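Alpha-fucosidase (Bifidobacterium bifidum, PDB 2EAB) is the catalytic part of a larger calcium-binding enzyme, a 1,2-alpha-L-fucosidase, which probably releases fucose held by alpha-1,2 linkages. Local coordinates at residues D188-A193 with A305-D310; E220-T223 with T228-V231; G239-S244 with A298-R303. All blocks are in the same frame, centred on the assembly; numbering follows the deposited sequence.

Contact 1. Residues D188-A193 with A305-D310; sequences DNVMVA and AKVVQD
D188 O and V307 O are clasped by one water, which donates a hydrogen bond to each carbonyl and lies 2.7 Å from D188 O and 2.7 Å from V307 O. The bridge ties the turn before strand 190-197 to the flank of helix 297-314, whose backbone at V307 thereby gains a polar partner. Beside the water, V307 CG1 is swung opposite the backbone N (chi1 175°) and presses against the backbone carbonyls of the turn, closely at N189 O, 3.1 Å from V307 CG1, and more loosely at D188 O, 3.9 Å from this methyl. V190 directs its CB toward the helix, and V190 CB meets V307 CG1 at 4.1 Å, a modest apolar patch that A279 of the neighbouring strand widens by touching V307 as well.

The turn closes in a G1 beta bulge, N189 and V190 both facing S185, with N189 at the positive phi (52°) expected at the first bulge position. It links strands 176-185 and 190-197 of the nine-stranded antiparallel sheet in the N-terminal beta domain, and the helix packs on the face of that sheet. D188 is held further by its carboxylate, paired with K314 near the end of the same helix, while its N is bonded to S185 OG. Along the outer helix surface K306 reaches one turn ahead, and K306 NZ donates to D310 OD2 at 2.8 Å on the syn lone pair, a salt bridge within helix 297-314. The side chain of N189 is about 11 Å from the bound calcium ion.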
ATOM      1  N   ASP A 188     -21.809  -2.498  -9.707  1.00 10.02           N
ATOM      2  CA  ASP A 188     -23.126  -2.642  -9.088  1.00 10.16           C
ATOM      3  C   ASP A 188     -23.083  -2.615  -7.562  1.00  9.85           C
ATOM      4  O   ASP A 188     -24.108  -2.784  -6.898  1.00 10.04           O
ATOM      5  CB  ASP A 188     -23.835  -3.883  -9.632  1.00 10.48           C
ATOM      6  CG  ASP A 188     -24.315  -3.685 -11.058  1.00 11.38           C
ATOM      7  OD1 ASP A 188     -25.116  -2.753 -11.284  1.00 12.57           O
ATOM      8  OD2 ASP A 188     -23.874  -4.434 -11.953  1.00 12.59           O
ATOM      9  N   ASN A 189     -21.887  -2.376  -7.026  1.00  9.60           N
ATOM     10  CA  ASN A 189     -21.686  -2.132  -5.599  1.00  9.68           C
ATOM     11  C   ASN A 189     -22.310  -3.196  -4.695  1.00  9.43           C
ATOM     12  O   ASN A 189     -22.968  -2.882  -3.697  1.00  9.29           O
ATOM     13  CB  ASN A 189     -22.189  -0.739  -5.221  1.00  9.80           C
ATOM     14  CG  ASN A 189     -21.642  -0.279  -3.896  1.00  9.83           C
ATOM     15  OD1 ASN A 189     -20.552  -0.688  -3.501  1.00  9.78           O
ATOM     16  ND2 ASN A 189     -22.392   0.560  -3.199  1.00 10.30           N
ATOM     17  N   VAL A 190     -22.095  -4.456  -5.050  1.00  9.23           N
ATOM     18  CA  VAL A 190     -22.837  -5.541  -4.433  1.00  9.49           C
ATOM     19  C   VAL A 190     -22.017  -6.822  -4.423  1.00  9.23           C
ATOM     20  O   VAL A 190     -21.236  -7.078  -5.342  1.00  9.30           O
ATOM     21  CB  VAL A 190     -24.214  -5.750  -5.146  1.00  9.69           C
ATOM     22  CG1 VAL A 190     -24.036  -6.292  -6.572  1.00 10.36           C
ATOM     23  CG2 VAL A 190     -25.142  -6.645  -4.329  1.00  9.88           C
ATOM     24  N   MET A 191     -22.185  -7.603  -3.363  1.00  9.00           N
ATOM     25  CA  MET A 191     -21.580  -8.920  -3.262  1.00  9.29           C
ATOM     26  C   MET A 191     -22.597  -9.956  -3.730  1.00  9.31           C
ATOM     27  O   MET A 191     -23.782  -9.871  -3.401  1.00  9.43           O
ATOM     28  CB  MET A 191     -21.141  -9.189  -1.820  1.00  9.14           C
ATOM     29  CG  MET A 191     -20.531 -10.559  -1.577  1.00  9.62           C
ATOM     30  SD  MET A 191     -19.964 -10.772   0.121  1.00  9.77           S
ATOM     31  CE  MET A 191     -18.594  -9.618   0.195  1.00  9.47           C
ATOM     32  N   VAL A 192     -22.122 -10.923  -4.504  1.00  9.52           N
ATOM     33  CA  VAL A 192     -22.975 -11.957  -5.074  1.00 10.08           C
ATOM     34  C   VAL A 192     -22.475 -13.318  -4.621  1.00 10.32           C
ATOM     35  O   VAL A 192     -21.276 -13.591  -4.664  1.00 10.08           O
ATOM     36  CB  VAL A 192     -22.994 -11.866  -6.626  1.00 10.24           C
ATOM     37  CG1 VAL A 192     -23.736 -13.047  -7.245  1.00 11.37           C
ATOM     38  CG2 VAL A 192     -23.616 -10.550  -7.084  1.00 11.60           C
ATOM     39  N   ALA A 193     -23.403 -14.152  -4.154  1.00 10.46           N
ATOM     40  CA  ALA A 193     -23.137 -15.565  -3.924  1.00 10.95           C
ATOM     41  C   ALA A 193     -24.101 -16.378  -4.778  1.00 11.10           C
ATOM     42  O   ALA A 193     -25.320 -16.308  -4.592  1.00 11.53           O
ATOM     43  CB  ALA A 193     -23.286 -15.917  -2.457  1.00 10.77           C
ATOM     44  N   ALA A 305     -30.971  -1.142   0.851  1.00 10.77           N
ATOM     45  CA  ALA A 305     -32.057  -1.901   0.222  1.00 11.16           C
ATOM     46  C   ALA A 305     -32.088  -1.708  -1.291  1.00 11.47           C
ATOM     47  O   ALA A 305     -32.306  -2.661  -2.044  1.00 11.60           O
ATOM     48  CB  ALA A 305     -33.401  -1.526   0.836  1.00 11.65           C
ATOM     49  N   LYS A 306     -31.857  -0.476  -1.730  1.00 11.67           N
ATOM     50  CA  LYS A 306     -31.873  -0.157  -3.153  1.00 12.25           C
ATOM     51  C   LYS A 306     -30.697  -0.801  -3.887  1.00 11.96           C
ATOM     52  O   LYS A 306     -30.825  -1.172  -5.055  1.00 12.06           O
ATOM     53  CB  LYS A 306     -31.883   1.358  -3.365  1.00 12.56           C
ATOM     54  CG  LYS A 306     -32.188   1.792  -4.790  1.00 14.43           C
ATOM     55  CD  LYS A 306     -32.197   3.306  -4.913  1.00 17.22           C
ATOM     56  CE  LYS A 306     -32.590   3.754  -6.311  1.00 18.87           C
ATOM     57  NZ  LYS A 306     -31.564   3.391  -7.323  1.00 20.16           N
ATOM     58  N   VAL A 307     -29.556  -0.940  -3.209  1.00 11.49           N
ATOM     59  CA  VAL A 307     -28.398  -1.607  -3.806  1.00 11.28           C
ATOM     60  C   VAL A 307     -28.749  -3.045  -4.185  1.00 11.10           C
ATOM     61  O   VAL A 307     -28.530  -3.458  -5.324  1.00 11.28           O
ATOM     62  CB  VAL A 307     -27.152  -1.596  -2.885  1.00 11.02           C
ATOM     63  CG1 VAL A 307     -26.027  -2.417  -3.503  1.00 10.92           C
ATOM     64  CG2 VAL A 307     -26.683  -0.172  -2.633  1.00 11.42           C
ATOM     65  N   VAL A 308     -29.307  -3.800  -3.238  1.00 11.08           N
ATOM     66  CA  VAL A 308     -29.636  -5.202  -3.505  1.00 11.31           C
ATOM     67  C   VAL A 308     -30.799  -5.348  -4.490  1.00 11.66           C
ATOM     68  O   VAL A 308     -30.791  -6.256  -5.325  1.00 11.50           O
ATOM     69  CB  VAL A 308     -29.856  -6.053  -2.214  1.00 11.29           C
ATOM     70  CG1 VAL A 308     -28.558  -6.185  -1.431  1.00 11.55           C
ATOM     71  CG2 VAL A 308     -30.959  -5.481  -1.330  1.00 11.64           C
ATOM     72  N   GLN A 309     -31.775  -4.447  -4.408  1.00 11.98           N
ATOM     73  CA  GLN A 309     -32.909  -4.473  -5.335  1.00 12.48           C
ATOM     74  C   GLN A 309     -32.480  -4.146  -6.764  1.00 12.77           C
ATOM     75  O   GLN A 309     -32.871  -4.848  -7.702  1.00 12.92           O
ATOM     76  CB  GLN A 309     -34.040  -3.540  -4.884  1.00 12.64           C
ATOM     77  CG  GLN A 309     -35.341  -3.717  -5.681  1.00 13.36           C
ATOM     78  CD  GLN A 309     -35.950  -5.097  -5.505  1.00 14.29           C
ATOM     79  OE1 GLN A 309     -36.231  -5.520  -4.387  1.00 15.02           O
ATOM     80  NE2 GLN A 309     -36.157  -5.805  -6.611  1.00 14.86           N
ATOM     81  N   ASP A 310     -31.669  -3.101  -6.929  1.00 13.06           N
ATOM     82  CA  ASP A 310     -31.154  -2.733  -8.248  1.00 13.32           C
ATOM     83  C   ASP A 310     -30.363  -3.872  -8.884  1.00 13.25           C
ATOM     84  O   ASP A 310     -30.486  -4.125 -10.086  1.00 13.37           O
ATOM     85  CB  ASP A 310     -30.279  -1.477  -8.176  1.00 13.52           C
ATOM     86  CG  ASP A 310     -31.087  -0.191  -8.031  1.00 14.57           C
ATOM     87  OD1 ASP A 310     -32.319  -0.201  -8.248  1.00 15.96           O
ATOM     88  OD2 ASP A 310     -30.478   0.851  -7.702  1.00 15.31           O
TER
HETATM   89  O   HOH W   1     -26.769  -2.366  -7.111  1.00 13.01           O

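Contact 2. Residues E220-T223 with T228-V231; sequences ETTT and TLTV
With chi1 at -58°, T222 holds OG1 beside its backbone N and sends CG2 to the opposite side, while V231 (chi1 -177°) spreads CG1 and CG2 alongside it. T222 OG1 therefore lies 3.7 Å from V231 CG2, and T222 CG2 is carried on to L229 CD1, 3.6 Å away. The side chains of T222 and V231 run side by side and point the same way. L229 comes in at a slant from the next position but one on its strand, so the T222 methyl is touched by both residues. E220 extends its chain over the same face until its carboxylate carbon CD lies 3.9 Å from V231 CG1; E220 OE1 is hydrogen-bonded to Y242 OH and T211 OG1, outside the two segments.

Strands 217-225 and 228-235 form an antiparallel beta hairpin, and strand 217-225 is the outermost strand on that side of the nine-stranded sheet. T222 and V231 are a non-hydrogen-bonded pair. T223 and T230 are the hydrogen-bonded pair next to it: T223 N donates to T230 O at 2.9 Å, within the carbonyl plane, and T230 N returns a bond to T223 O at 2.8 Å that is almost straight (169°). T230 O is loaded further, since the alpha C-H of T222 points at it and a water donates to it from 3.0 Å. That same water is hydrogen-bonded to T221 OG1, so it spans the two strands on the face where the T223 and T230 side chains stand next to each other. On the other face, T222 leans on A264 and V231 on T211, both in loops.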
ATOM      1  N   GLU A 220     -28.925  -2.916  17.996  1.00 10.90           N
ATOM      2  CA  GLU A 220     -28.845  -3.817  16.849  1.00 10.80           C
ATOM      3  C   GLU A 220     -30.074  -4.711  16.755  1.00 10.94           C
ATOM      4  O   GLU A 220     -30.532  -5.261  17.759  1.00 11.01           O
ATOM      5  CB  GLU A 220     -27.590  -4.689  16.877  1.00 10.74           C
ATOM      6  CG  GLU A 220     -27.395  -5.435  15.558  1.00 11.06           C
ATOM      7  CD  GLU A 220     -26.313  -6.481  15.608  1.00 10.35           C
ATOM      8  OE1 GLU A 220     -25.165  -6.152  15.243  1.00  8.99           O
ATOM      9  OE2 GLU A 220     -26.604  -7.631  16.002  1.00 11.11           O
ATOM     10  N   THR A 221     -30.604  -4.840  15.543  1.00 11.27           N
ATOM     11  CA  THR A 221     -31.674  -5.790  15.259  1.00 11.92           C
ATOM     12  C   THR A 221     -31.337  -6.621  14.025  1.00 11.91           C
ATOM     13  O   THR A 221     -30.626  -6.161  13.119  1.00 11.68           O
ATOM     14  CB  THR A 221     -33.037  -5.090  15.040  1.00 12.18           C
ATOM     15  OG1 THR A 221     -32.943  -4.183  13.937  1.00 13.17           O
ATOM     16  CG2 THR A 221     -33.468  -4.329  16.286  1.00 12.81           C
ATOM     17  N   THR A 222     -31.833  -7.855  14.017  1.00 12.27           N
ATOM     18  CA  THR A 222     -31.786  -8.721  12.846  1.00 13.07           C
ATOM     19  C   THR A 222     -33.216  -9.116  12.524  1.00 13.55           C
ATOM     20  O   THR A 222     -33.902  -9.730  13.351  1.00 14.16           O
ATOM     21  CB  THR A 222     -30.958  -9.990  13.099  1.00 13.36           C
ATOM     22  OG1 THR A 222     -29.628  -9.625  13.478  1.00 13.39           O
ATOM     23  CG2 THR A 222     -30.896 -10.853  11.849  1.00 13.81           C
ATOM     24  N   THR A 223     -33.670  -8.748  11.332  1.00 14.01           N
ATOM     25  CA  THR A 223     -35.056  -8.982  10.950  1.00 14.82           C
ATOM     26  C   THR A 223     -35.169  -9.495   9.525  1.00 15.24           C
ATOM     27  O   THR A 223     -34.305  -9.234   8.677  1.00 15.14           O
ATOM     28  CB  THR A 223     -35.920  -7.708  11.092  1.00 15.02           C
ATOM     29  OG1 THR A 223     -35.318  -6.641  10.354  1.00 15.46           O
ATOM     30  CG2 THR A 223     -36.072  -7.297  12.554  1.00 15.48           C
ATOM     31  N   THR A 228     -35.556 -10.850   2.180  1.00 13.32           N
ATOM     32  CA  THR A 228     -34.396 -10.088   2.652  1.00 12.87           C
ATOM     33  C   THR A 228     -34.165 -10.149   4.161  1.00 12.59           C
ATOM     34  O   THR A 228     -35.083  -9.941   4.959  1.00 12.59           O
ATOM     35  CB  THR A 228     -34.469  -8.622   2.164  1.00 12.92           C
ATOM     36  OG1 THR A 228     -34.569  -8.614   0.737  1.00 13.24           O
ATOM     37  CG2 THR A 228     -33.227  -7.823   2.570  1.00 12.60           C
ATOM     38  N   LEU A 229     -32.919 -10.450   4.520  1.00 12.16           N
ATOM     39  CA  LEU A 229     -32.434 -10.419   5.893  1.00 12.10           C
ATOM     40  C   LEU A 229     -31.675  -9.113   6.121  1.00 11.61           C
ATOM     41  O   LEU A 229     -30.796  -8.758   5.327  1.00 11.69           O
ATOM     42  CB  LEU A 229     -31.501 -11.609   6.133  1.00 12.33           C
ATOM     43  CG  LEU A 229     -30.753 -11.715   7.465  1.00 12.55           C
ATOM     44  CD1 LEU A 229     -31.698 -12.109   8.584  1.00 13.22           C
ATOM     45  CD2 LEU A 229     -29.613 -12.714   7.361  1.00 12.72           C
ATOM     46  N   THR A 230     -32.019  -8.403   7.192  1.00 11.14           N
ATOM     47  CA  THR A 230     -31.380  -7.130   7.519  1.00 11.10           C
ATOM     48  C   THR A 230     -30.777  -7.167   8.915  1.00 10.80           C
ATOM     49  O   THR A 230     -31.455  -7.511   9.889  1.00 10.88           O
ATOM     50  CB  THR A 230     -32.378  -5.955   7.440  1.00 11.10           C
ATOM     51  OG1 THR A 230     -32.935  -5.883   6.123  1.00 11.72           O
ATOM     52  CG2 THR A 230     -31.696  -4.625   7.773  1.00 11.32           C
ATOM     53  N   VAL A 231     -29.499  -6.807   9.002  1.00 10.64           N
ATOM     54  CA  VAL A 231     -28.841  -6.587  10.287  1.00 10.78           C
ATOM     55  C   VAL A 231     -28.441  -5.121  10.334  1.00 10.49           C
ATOM     56  O   VAL A 231     -27.750  -4.636   9.432  1.00 10.44           O
ATOM     57  CB  VAL A 231     -27.589  -7.485  10.460  1.00 11.02           C
ATOM     58  CG1 VAL A 231     -26.971  -7.290  11.839  1.00 11.90           C
ATOM     59  CG2 VAL A 231     -27.937  -8.955  10.234  1.00 12.10           C
TER
HETATM   60  O   HOH W   2     -32.990  -5.435  11.402  1.00 14.81           O

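Contact 3. Residues G239-S244 with A298-R303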
ATOM      1  N   GLY A 239     -21.282   5.580  17.888  1.00  6.71           N
ATOM      2  CA  GLY A 239     -22.580   5.826  17.273  1.00  6.81           C
ATOM      3  C   GLY A 239     -22.642   5.673  15.764  1.00  6.59           C
ATOM      4  O   GLY A 239     -23.683   5.962  15.170  1.00  6.93           O
ATOM      5  N   LEU A 240     -21.552   5.230  15.132  1.00  6.85           N
ATOM      6  CA  LEU A 240     -21.558   4.973  13.685  1.00  7.03           C
ATOM      7  C   LEU A 240     -22.678   3.997  13.329  1.00  7.50           C
ATOM      8  O   LEU A 240     -22.792   2.937  13.937  1.00  7.76           O
ATOM      9  CB  LEU A 240     -20.214   4.401  13.230  1.00  6.74           C
ATOM     10  CG  LEU A 240     -20.002   4.301  11.716  1.00  6.39           C
ATOM     11  CD1 LEU A 240     -19.736   5.673  11.116  1.00  7.63           C
ATOM     12  CD2 LEU A 240     -18.853   3.360  11.403  1.00  7.42           C
ATOM     13  N   LEU A 241     -23.505   4.364  12.355  1.00  7.56           N
ATOM     14  CA  LEU A 241     -24.609   3.509  11.923  1.00  8.02           C
ATOM     15  C   LEU A 241     -24.115   2.468  10.946  1.00  7.79           C
ATOM     16  O   LEU A 241     -23.284   2.762  10.091  1.00  8.38           O
ATOM     17  CB  LEU A 241     -25.714   4.328  11.257  1.00  8.40           C
ATOM     18  CG  LEU A 241     -26.330   5.469  12.066  1.00  8.92           C
ATOM     19  CD1 LEU A 241     -27.293   6.267  11.207  1.00 10.16           C
ATOM     20  CD2 LEU A 241     -27.034   4.938  13.307  1.00 10.40           C
ATOM     21  N   TYR A 242     -24.626   1.249  11.074  1.00  7.75           N
ATOM     22  CA  TYR A 242     -24.292   0.188  10.131  1.00  7.61           C
ATOM     23  C   TYR A 242     -25.537  -0.592   9.723  1.00  7.68           C
ATOM     24  O   TYR A 242     -26.490  -0.720  10.498  1.00  7.95           O
ATOM     25  CB  TYR A 242     -23.202  -0.740  10.681  1.00  8.04           C
ATOM     26  CG  TYR A 242     -23.572  -1.498  11.939  1.00  7.74           C
ATOM     27  CD1 TYR A 242     -24.215  -2.735  11.870  1.00  8.12           C
ATOM     28  CD2 TYR A 242     -23.258  -0.988  13.198  1.00  8.50           C
ATOM     29  CE1 TYR A 242     -24.552  -3.440  13.027  1.00  8.47           C
ATOM     30  CE2 TYR A 242     -23.587  -1.685  14.356  1.00  8.90           C
ATOM     31  CZ  TYR A 242     -24.231  -2.905  14.265  1.00  8.85           C
ATOM     32  OH  TYR A 242     -24.547  -3.573  15.424  1.00  9.18           O
ATOM     33  N   ASN A 243     -25.510  -1.113   8.501  1.00  7.77           N
ATOM     34  CA  ASN A 243     -26.642  -1.811   7.917  1.00  8.19           C
ATOM     35  C   ASN A 243     -26.122  -2.773   6.858  1.00  8.39           C
ATOM     36  O   ASN A 243     -25.375  -2.374   5.959  1.00  8.16           O
ATOM     37  CB  ASN A 243     -27.617  -0.793   7.304  1.00  8.74           C
ATOM     38  CG  ASN A 243     -28.915  -1.423   6.808  1.00  8.97           C
ATOM     39  OD1 ASN A 243     -28.917  -2.215   5.869  1.00 10.15           O
ATOM     40  ND2 ASN A 243     -30.030  -1.042   7.425  1.00  9.41           N
ATOM     41  N   SER A 244     -26.496  -4.042   6.981  1.00  8.82           N
ATOM     42  CA  SER A 244     -26.216  -5.019   5.939  1.00  9.44           C
ATOM     43  C   SER A 244     -27.484  -5.786   5.593  1.00  9.52           C
ATOM     44  O   SER A 244     -28.346  -6.012   6.453  1.00  9.66           O
ATOM     45  CB  SER A 244     -25.103  -5.977   6.360  1.00  9.80           C
ATOM     46  OG  SER A 244     -25.528  -6.854   7.389  1.00 12.73           O
ATOM     47  N   ALA A 298     -32.831   5.069   9.055  1.00 10.81           N
ATOM     48  CA  ALA A 298     -33.825   4.767   8.025  1.00 10.85           C
ATOM     49  C   ALA A 298     -33.294   5.055   6.623  1.00 10.71           C
ATOM     50  O   ALA A 298     -33.504   4.265   5.705  1.00 10.70           O
ATOM     51  CB  ALA A 298     -35.118   5.541   8.285  1.00 11.05           C
ATOM     52  N   GLU A 299     -32.588   6.172   6.469  1.00 10.53           N
ATOM     53  CA  GLU A 299     -32.002   6.535   5.179  1.00 10.48           C
ATOM     54  C   GLU A 299     -30.899   5.571   4.740  1.00 10.34           C
ATOM     55  O   GLU A 299     -30.840   5.183   3.568  1.00 10.59           O
ATOM     56  CB  GLU A 299     -31.516   7.986   5.192  1.00 10.44           C
ATOM     57  CG  GLU A 299     -32.673   8.983   5.187  1.00 11.54           C
ATOM     58  CD  GLU A 299     -32.240  10.412   5.436  1.00 12.93           C
ATOM     59  OE1 GLU A 299     -31.333  10.635   6.264  1.00 12.48           O
ATOM     60  OE2 GLU A 299     -32.826  11.322   4.809  1.00 15.71           O
ATOM     61  N   VAL A 300     -30.039   5.169   5.676  1.00 10.00           N
ATOM     62  CA  VAL A 300     -29.016   4.161   5.374  1.00  9.80           C
ATOM     63  C   VAL A 300     -29.698   2.858   4.949  1.00  9.82           C
ATOM     64  O   VAL A 300     -29.307   2.233   3.962  1.00  9.77           O
ATOM     65  CB  VAL A 300     -28.048   3.917   6.561  1.00  9.67           C
ATOM     66  CG1 VAL A 300     -27.031   2.833   6.216  1.00 10.24           C
ATOM     67  CG2 VAL A 300     -27.324   5.201   6.929  1.00  9.93           C
ATOM     68  N   ASN A 301     -30.740   2.479   5.684  1.00 10.09           N
ATOM     69  CA  ASN A 301     -31.498   1.275   5.375  1.00 10.53           C
ATOM     70  C   ASN A 301     -32.091   1.286   3.959  1.00 10.64           C
ATOM     71  O   ASN A 301     -31.994   0.300   3.230  1.00 10.74           O
ATOM     72  CB  ASN A 301     -32.596   1.063   6.415  1.00 10.43           C
ATOM     73  CG  ASN A 301     -33.351  -0.223   6.200  1.00 10.70           C
ATOM     74  OD1 ASN A 301     -32.801  -1.312   6.360  1.00 10.56           O
ATOM     75  ND2 ASN A 301     -34.619  -0.107   5.810  1.00 11.71           N
ATOM     76  N   THR A 302     -32.699   2.408   3.586  1.00 10.89           N
ATOM     77  CA  THR A 302     -33.278   2.591   2.256  1.00 11.34           C
ATOM     78  C   THR A 302     -32.194   2.486   1.183  1.00 11.04           C
ATOM     79  O   THR A 302     -32.390   1.843   0.148  1.00 10.84           O
ATOM     80  CB  THR A 302     -34.009   3.950   2.175  1.00 11.34           C
ATOM     81  OG1 THR A 302     -35.064   3.968   3.144  1.00 12.67           O
ATOM     82  CG2 THR A 302     -34.600   4.196   0.784  1.00 12.03           C
ATOM     83  N   ARG A 303     -31.043   3.099   1.455  1.00 10.85           N
ATOM     84  CA  ARG A 303     -29.917   3.101   0.528  1.00 10.68           C
ATOM     85  C   ARG A 303     -29.391   1.688   0.262  1.00 10.70           C
ATOM     86  O   ARG A 303     -29.211   1.295  -0.893  1.00 10.57           O
ATOM     87  CB  ARG A 303     -28.811   4.012   1.067  1.00 10.64           C
ATOM     88  CG  ARG A 303     -27.549   4.031   0.230  1.00 10.37           C
ATOM     89  CD  ARG A 303     -26.728   5.281   0.472  1.00 10.40           C
ATOM     90  NE  ARG A 303     -26.241   5.464   1.845  1.00  9.62           N
ATOM     91  CZ  ARG A 303     -25.123   4.932   2.339  1.00  9.53           C
ATOM     92  NH1 ARG A 303     -24.374   4.115   1.605  1.00  8.87           N
ATOM     93  NH2 ARG A 303     -24.759   5.217   3.583  1.00  9.90           N
TER
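The amides of N243 and N301 are turned 54° against each other, so they meet neither flat nor stacked. N243 ND2 comes to N301 OD1 at 3.0 Å, lying in the carbonyl plane of N301 and on one of its lone pairs. The approach bends well away from the C=O direction, at 112°, whereas the N-H itself points fairly straight at the oxygen (156°), which is a little tilted from the N243 amide plane. Both residues hold CG opposite the backbone N, N243 reaching outward from the strand and N301 standing out from the flank of its helix, and their side chains thus cross at a slant. The donor nitrogen also settles against the helix backbone, with N243 ND2 only 3.4 Å from N301 CA.

Next to the amide pair, one residue back on the helix, the meeting is apolar. V300 points at the strand between L241 and N243: V300 CG1 rests on N243 CB at 3.8 Å, and V300 CG2 makes a looser contact with L241 CD1 at 4.4 Å. Strand 241-244 and helix 298-303 run roughly the same way, their axes 8.4 Å apart at the closest. L241 and N243, two apart on the extended strand, face the helix, while the CB of Y242 points away from it. This is helix-on-sheet packing at the N-terminal beta domain, the helix lying over a strand of its nine-stranded sheet.

The buried N243 amide is used at both ends, because N243 OD1 accepts from Q245 NE2, which also bonds N301 O. Replacing this asparagine by an alanine is likely to leave N301 OD1 without its donor and its amide freer to turn. Polar pairing of strand with helix therefore accompanies the V300 packing and probably fixes which way the N243 amide faces.

Contacts 1 and 3 use successive turns of helix 297-314, their centres 15 Å apart, and lay it over strands 190-197 and 241-250 of one sheet. Contact 2 lies at that sheet's edge, its centre 11 Å from contact 3 and 16 Å from contact 1. It meets contact 3 directly: V231 O and S244 N are 2.8 Å apart, joining neighbouring strands, and E220 OE1 lies 2.7 Å from Y242 OH, both probable hydrogen bonds, while T230 packs on N301. In sequence both are nested within the span closed by contact 1. Contacts 2 and 3 lie away from the calcium site; contact 1 comes nearer, the N189 side chain being about 8 Å from that of the calcium ligand E77.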